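Local coordinates for uncharacterized protein Dfer_1899 (PDB 5HX0) that is of unknown function but, as a probable six-bladed beta-propeller of the sialidase type with BNR-like repeats, may act on or bind carbohydrate, at residues 307-315 with 325-333. Sequence-based numbering, arbitrary orientation.
Sequences MGFQGHPMH and LLSYGYRHK
Around Pro313, whose preceding peptide bond is cis, 307-315 meets 325-333 through a CA-H...O contact, Tyr328 CA to Pro313 O at 3.2 Å. Beyond it, His315 and Ser327 form a regular antiparallel hydrogen-bonded pair; before it, His312 N still reaches Gly329 O at 3.0 Å, but the return bond is weak. Gly311 CA lies only 3.2 Å from Gly329 O and close beside the Tyr328 ring, a tight place that suits a residue without a side chain.

The Phe309 and Tyr328 rings come from opposite directions and meet obliquely, planes 31° apart, with Phe309 CE2 3.4 Å from Tyr328 CZ. Tyr328 CG lies between its backbone N and carbonyl carbon (chi1 42°), turning the ring toward Phe309, while its hydroxyl bonds to Glu354 and Arg340. Met314, bent at chi2 and chi3, touches Tyr328 CB with SE at 3.6 Å; this Met-aromatic contact is oblique, SE being 5.1 Å from the Tyr328 ring centroid. Leu326 fills the adjoining apolar space, CD1 beside Met314 CG and CD2 meeting Met307 SE tip to tip.

Polar groups take over at the other end. The Gln310 amide stacks on one face of the His332 ring, planes 17° apart; a water joins its OE1 to Tyr330 OH and NE2 bonds to Gly286 O, holding both ends. Arg331, its NE bonded to Leu366 O, makes a weak NH2 bond to His312 NE2 (3.0 Å) at the ring edge. Asp287 bonds both His312 and His332, probably helping fix their rings.

The hairpin of strands 314-318 and 324-330 begins a four-stranded propeller blade, to which 307-315 leads from strand 305-307 of the preceding blade. Phe279 and Ala289 of that blade pack against Met307 and Met314, while Tyr368 and Pro369 of strand 367-375 border Arg331 and Ser327.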
HETATM    1  N   MSE A 307      -0.946 -18.460  34.816  1.00 13.96           N
HETATM    2  CA  MSE A 307      -0.986 -17.316  35.725  1.00 18.68           C
HETATM    3  C   MSE A 307      -2.231 -17.306  36.602  1.00 22.63           C
HETATM    4  O   MSE A 307      -2.256 -16.634  37.639  1.00 23.12           O
HETATM    5  CB  MSE A 307      -0.868 -16.010  34.942  1.00 15.53           C
HETATM    6  CG  MSE A 307       0.565 -15.792  34.504  1.00 19.28           C
HETATM    7 SE   MSE A 307       0.913 -13.945  33.990  0.69 19.67          SE
HETATM    8  CE  MSE A 307       0.003 -14.074  32.296  1.00 15.95           C
ATOM      9  N   GLY A 308      -3.249 -18.065  36.208  1.00 22.72           N
ATOM     10  CA  GLY A 308      -4.469 -18.182  36.986  1.00 20.21           C
ATOM     11  C   GLY A 308      -5.635 -17.347  36.507  1.00 23.51           C
ATOM     12  O   GLY A 308      -6.587 -17.161  37.268  1.00 21.69           O
ATOM     13  N   PHE A 309      -5.600 -16.836  35.278  1.00 19.12           N
ATOM     14  CA  PHE A 309      -6.724 -16.067  34.755  1.00 15.57           C
ATOM     15  C   PHE A 309      -6.798 -16.240  33.243  1.00 21.09           C
ATOM     16  O   PHE A 309      -5.846 -16.704  32.608  1.00 22.06           O
ATOM     17  CB  PHE A 309      -6.615 -14.585  35.123  1.00 17.08           C
ATOM     18  CG  PHE A 309      -5.401 -13.879  34.533  1.00 18.96           C
ATOM     19  CD1 PHE A 309      -4.200 -13.824  35.231  1.00 18.38           C
ATOM     20  CD2 PHE A 309      -5.485 -13.234  33.304  1.00 17.35           C
ATOM     21  CE1 PHE A 309      -3.094 -13.158  34.695  1.00 20.35           C
ATOM     22  CE2 PHE A 309      -4.385 -12.551  32.756  1.00 20.17           C
ATOM     23  CZ  PHE A 309      -3.189 -12.519  33.446  1.00 15.63           C
ATOM     24  N   GLN A 310      -7.953 -15.870  32.680  1.00 16.94           N
ATOM     25  CA  GLN A 310      -8.177 -15.861  31.238  1.00 19.62           C
ATOM     26  C   GLN A 310      -7.913 -14.474  30.664  1.00 15.30           C
ATOM     27  O   GLN A 310      -8.301 -13.456  31.249  1.00 16.48           O
ATOM     28  CB  GLN A 310      -9.616 -16.252  30.889  1.00 22.31           C
ATOM     29  CG  GLN A 310     -10.045 -17.649  31.258  1.00 22.24           C
ATOM     30  CD  GLN A 310     -11.494 -17.916  30.856  1.00 28.07           C
ATOM     31  OE1 GLN A 310     -12.410 -17.242  31.324  1.00 25.19           O
ATOM     32  NE2 GLN A 310     -11.699 -18.882  29.964  1.00 23.52           N
ATOM     33  N   GLY A 311      -7.279 -14.449  29.507  1.00 15.76           N
ATOM     34  CA  GLY A 311      -7.070 -13.227  28.754  1.00 15.35           C
ATOM     35  C   GLY A 311      -5.970 -13.414  27.735  1.00 16.96           C
ATOM     36  O   GLY A 311      -5.104 -14.288  27.863  1.00 14.15           O
ATOM     37  N   HIS A 312      -6.004 -12.567  26.709  1.00 12.24           N
ATOM     38  CA  HIS A 312      -5.011 -12.575  25.646  1.00 12.89           C
ATOM     39  C   HIS A 312      -5.252 -11.403  24.690  1.00 19.55           C
ATOM     40  O   HIS A 312      -6.333 -10.845  24.643  1.00 14.95           O
ATOM     41  CB  HIS A 312      -5.060 -13.886  24.841  1.00 11.23           C
ATOM     42  CG  HIS A 312      -6.230 -13.977  23.912  1.00 15.60           C
ATOM     43  ND1 HIS A 312      -7.318 -14.784  24.171  1.00 17.46           N
ATOM     44  CD2 HIS A 312      -6.479 -13.379  22.720  1.00 15.47           C
ATOM     45  CE1 HIS A 312      -8.187 -14.680  23.179  1.00 18.07           C
ATOM     46  NE2 HIS A 312      -7.705 -13.832  22.286  1.00 16.81           N
ATOM     47  N   PRO A 313      -4.223 -11.014  23.930  1.00 16.80           N
ATOM     48  CA  PRO A 313      -2.836 -11.333  24.233  1.00 10.93           C
ATOM     49  C   PRO A 313      -2.394 -10.389  25.357  1.00 12.95           C
ATOM     50  O   PRO A 313      -3.186  -9.535  25.763  1.00 11.96           O
ATOM     51  CB  PRO A 313      -2.110 -11.036  22.917  1.00 11.09           C
ATOM     52  CG  PRO A 313      -2.895  -9.861  22.349  1.00 11.19           C
ATOM     53  CD  PRO A 313      -4.352 -10.085  22.796  1.00 10.12           C
HETATM   54  N   MSE A 314      -1.163 -10.521  25.826  1.00 11.97           N
HETATM   55  CA  MSE A 314      -0.672  -9.743  26.957  1.00 16.47           C
HETATM   56  C   MSE A 314       0.360  -8.709  26.505  1.00 14.65           C
HETATM   57  O   MSE A 314       1.076  -8.942  25.527  1.00 12.41           O
HETATM   58  CB  MSE A 314      -0.046 -10.669  28.024  1.00 13.95           C
HETATM   59  CG  MSE A 314      -1.011 -11.078  29.177  1.00 12.93           C
HETATM   60 SE   MSE A 314      -2.472 -12.177  28.555  0.61 16.44          SE
HETATM   61  CE  MSE A 314      -1.537 -13.688  27.741  1.00 13.75           C
ATOM     62  N   HIS A 315       0.412  -7.577  27.217  1.00  9.92           N
ATOM     63  CA  HIS A 315       1.426  -6.546  27.028  1.00 11.75           C
ATOM     64  C   HIS A 315       1.909  -6.086  28.399  1.00 14.01           C
ATOM     65  O   HIS A 315       1.093  -5.892  29.301  1.00 15.24           O
ATOM     66  CB  HIS A 315       0.877  -5.311  26.252  1.00  8.61           C
ATOM     67  CG  HIS A 315       1.894  -4.226  26.093  1.00 13.02           C
ATOM     68  ND1 HIS A 315       1.973  -3.144  26.949  1.00 14.40           N
ATOM     69  CD2 HIS A 315       2.935  -4.101  25.235  1.00 11.72           C
ATOM     70  CE1 HIS A 315       2.999  -2.384  26.600  1.00 11.71           C
ATOM     71  NE2 HIS A 315       3.613  -2.955  25.579  1.00 10.72           N
ATOM     72  N   LEU A 325       2.648  -2.931  34.597  1.00 12.10           N
ATOM     73  CA  LEU A 325       1.269  -2.973  34.129  1.00 14.49           C
ATOM     74  C   LEU A 325       1.141  -4.053  33.060  1.00 12.49           C
ATOM     75  O   LEU A 325       1.756  -3.948  31.995  1.00 15.26           O
ATOM     76  CB  LEU A 325       0.829  -1.621  33.568  1.00 12.68           C
ATOM     77  CG  LEU A 325      -0.612  -1.608  33.021  1.00 13.55           C
ATOM     78  CD1 LEU A 325      -1.616  -1.810  34.150  1.00 13.25           C
ATOM     79  CD2 LEU A 325      -0.862  -0.289  32.285  1.00 17.18           C
ATOM     80  N   LEU A 326       0.360  -5.095  33.349  1.00 14.10           N
ATOM     81  CA  LEU A 326       0.093  -6.187  32.412  1.00 11.90           C
ATOM     82  C   LEU A 326      -1.322  -6.001  31.891  1.00 17.31           C
ATOM     83  O   LEU A 326      -2.274  -6.157  32.650  1.00 10.91           O
ATOM     84  CB  LEU A 326       0.239  -7.542  33.112  1.00 14.44           C
ATOM     85  CG  LEU A 326       0.144  -8.798  32.242  1.00 15.30           C
ATOM     86  CD1 LEU A 326       1.356  -8.919  31.330  1.00 12.58           C
ATOM     87  CD2 LEU A 326       0.017 -10.028  33.139  1.00 19.24           C
ATOM     88  N   SER A 327      -1.474  -5.657  30.613  0.65  9.93           N
ATOM     89  CA  SER A 327      -2.813  -5.484  30.065  0.65 13.90           C
ATOM     90  C   SER A 327      -3.120  -6.600  29.073  0.65 14.72           C
ATOM     91  O   SER A 327      -2.217  -7.156  28.438  0.65 14.04           O
ATOM     92  CB  SER A 327      -2.963  -4.116  29.393  0.65 11.78           C
ATOM     93  OG  SER A 327      -1.993  -3.939  28.390  0.65 12.51           O
ATOM     94  N   TYR A 328      -4.407  -6.919  28.941  1.00 12.36           N
ATOM     95  CA  TYR A 328      -4.834  -8.014  28.075  1.00 14.25           C
ATOM     96  C   TYR A 328      -6.278  -7.836  27.640  1.00 13.30           C
ATOM     97  O   TYR A 328      -7.075  -7.175  28.307  1.00 12.57           O
ATOM     98  CB  TYR A 328      -4.687  -9.376  28.760  1.00 12.16           C
ATOM     99  CG  TYR A 328      -5.113  -9.390  30.212  1.00 11.53           C
ATOM    100  CD1 TYR A 328      -4.225  -9.004  31.210  1.00 17.40           C
ATOM    101  CD2 TYR A 328      -6.373  -9.830  30.584  1.00 10.49           C
ATOM    102  CE1 TYR A 328      -4.588  -9.022  32.544  1.00 14.04           C
ATOM    103  CE2 TYR A 328      -6.754  -9.851  31.946  1.00 14.78           C
ATOM    104  CZ  TYR A 328      -5.847  -9.449  32.906  1.00 14.79           C
ATOM    105  OH  TYR A 328      -6.168  -9.455  34.253  1.00 19.82           O
ATOM    106  N   GLY A 329      -6.608  -8.460  26.505  1.00 12.54           N
ATOM    107  CA  GLY A 329      -7.985  -8.514  26.073  1.00 11.79           C
ATOM    108  C   GLY A 329      -8.763  -9.563  26.845  1.00 14.40           C
ATOM    109  O   GLY A 329      -8.219 -10.572  27.306  1.00 15.67           O
ATOM    110  N   TYR A 330     -10.058  -9.316  27.000  1.00 10.93           N
ATOM    111  CA  TYR A 330     -10.945 -10.240  27.708  1.00 12.38           C
ATOM    112  C   TYR A 330     -12.091 -10.592  26.768  1.00 18.76           C
ATOM    113  O   TYR A 330     -13.120  -9.914  26.727  1.00 18.52           O
ATOM    114  CB  TYR A 330     -11.461  -9.639  29.008  1.00 14.07           C
ATOM    115  CG  TYR A 330     -12.111 -10.660  29.911  1.00 18.66           C
ATOM    116  CD1 TYR A 330     -11.351 -11.606  30.581  1.00 18.65           C
ATOM    117  CD2 TYR A 330     -13.489 -10.678  30.092  1.00 22.93           C
ATOM    118  CE1 TYR A 330     -11.953 -12.544  31.441  1.00 18.96           C
ATOM    119  CE2 TYR A 330     -14.091 -11.605  30.934  1.00 23.30           C
ATOM    120  CZ  TYR A 330     -13.318 -12.529  31.604  1.00 25.34           C
ATOM    121  OH  TYR A 330     -13.925 -13.443  32.439  1.00 27.21           O
ATOM    122  N   ARG A 331     -11.918 -11.679  26.031  1.00 16.25           N
ATOM    123  CA  ARG A 331     -12.886 -12.080  25.014  1.00 13.12           C
ATOM    124  C   ARG A 331     -13.863 -13.094  25.581  1.00 19.19           C
ATOM    125  O   ARG A 331     -14.083 -14.165  25.032  1.00 22.90           O
ATOM    126  CB  ARG A 331     -12.161 -12.610  23.779  1.00 16.99           C
ATOM    127  CG  ARG A 331     -11.517 -11.471  22.938  1.00 20.95           C
ATOM    128  CD  ARG A 331     -10.409 -11.993  22.021  1.00 25.99           C
ATOM    129  NE  ARG A 331     -10.064 -11.048  20.960  1.00 24.96           N
ATOM    130  CZ  ARG A 331      -9.299 -11.334  19.902  1.00 24.96           C
ATOM    131  NH1 ARG A 331      -9.074 -10.400  18.981  1.00 14.44           N
ATOM    132  NH2 ARG A 331      -8.750 -12.541  19.756  1.00 16.01           N
ATOM    133  N   HIS A 332     -14.412 -12.751  26.746  1.00 20.46           N
ATOM    134  CA  HIS A 332     -15.490 -13.495  27.393  1.00 21.02           C
ATOM    135  C   HIS A 332     -16.488 -12.473  27.910  1.00 27.87           C
ATOM    136  O   HIS A 332     -16.195 -11.281  27.961  1.00 25.18           O
ATOM    137  CB  HIS A 332     -14.954 -14.371  28.528  1.00 19.48           C
ATOM    138  CG  HIS A 332     -13.740 -15.150  28.141  1.00 23.47           C
ATOM    139  ND1 HIS A 332     -13.814 -16.374  27.517  1.00 25.64           N
ATOM    140  CD2 HIS A 332     -12.423 -14.848  28.224  1.00 27.77           C
ATOM    141  CE1 HIS A 332     -12.594 -16.815  27.270  1.00 26.87           C
ATOM    142  NE2 HIS A 332     -11.730 -15.903  27.681  1.00 24.87           N
ATOM    143  N   LYS A 333     -17.682 -12.926  28.283  1.00 28.40           N
ATOM    144  CA  LYS A 333     -18.662 -12.000  28.859  1.00 20.16           C
ATOM    145  C   LYS A 333     -18.206 -11.517  30.225  1.00 22.69           C
ATOM    146  O   LYS A 333     -17.783 -12.311  31.062  1.00 28.45           O
ATOM    147  CB  LYS A 333     -20.050 -12.656  28.986  1.00 29.46           C
ATOM    148  CG  LYS A 333     -20.617 -13.210  27.685  1.00 50.84           C
ATOM    149  CD  LYS A 333     -20.448 -12.235  26.513  1.00 61.79           C
ATOM    150  CE  LYS A 333     -21.778 -11.615  26.053  1.00 62.92           C
ATOM    151  NZ  LYS A 333     -21.576 -10.530  25.020  1.00 49.53           N
TER
HETATM  152  O   HOH W   1     -12.487 -15.528  33.407  1.00 25.67           O
HETATM  153  O   HOH W   2       0.451  -2.909  29.457  1.00 14.96           O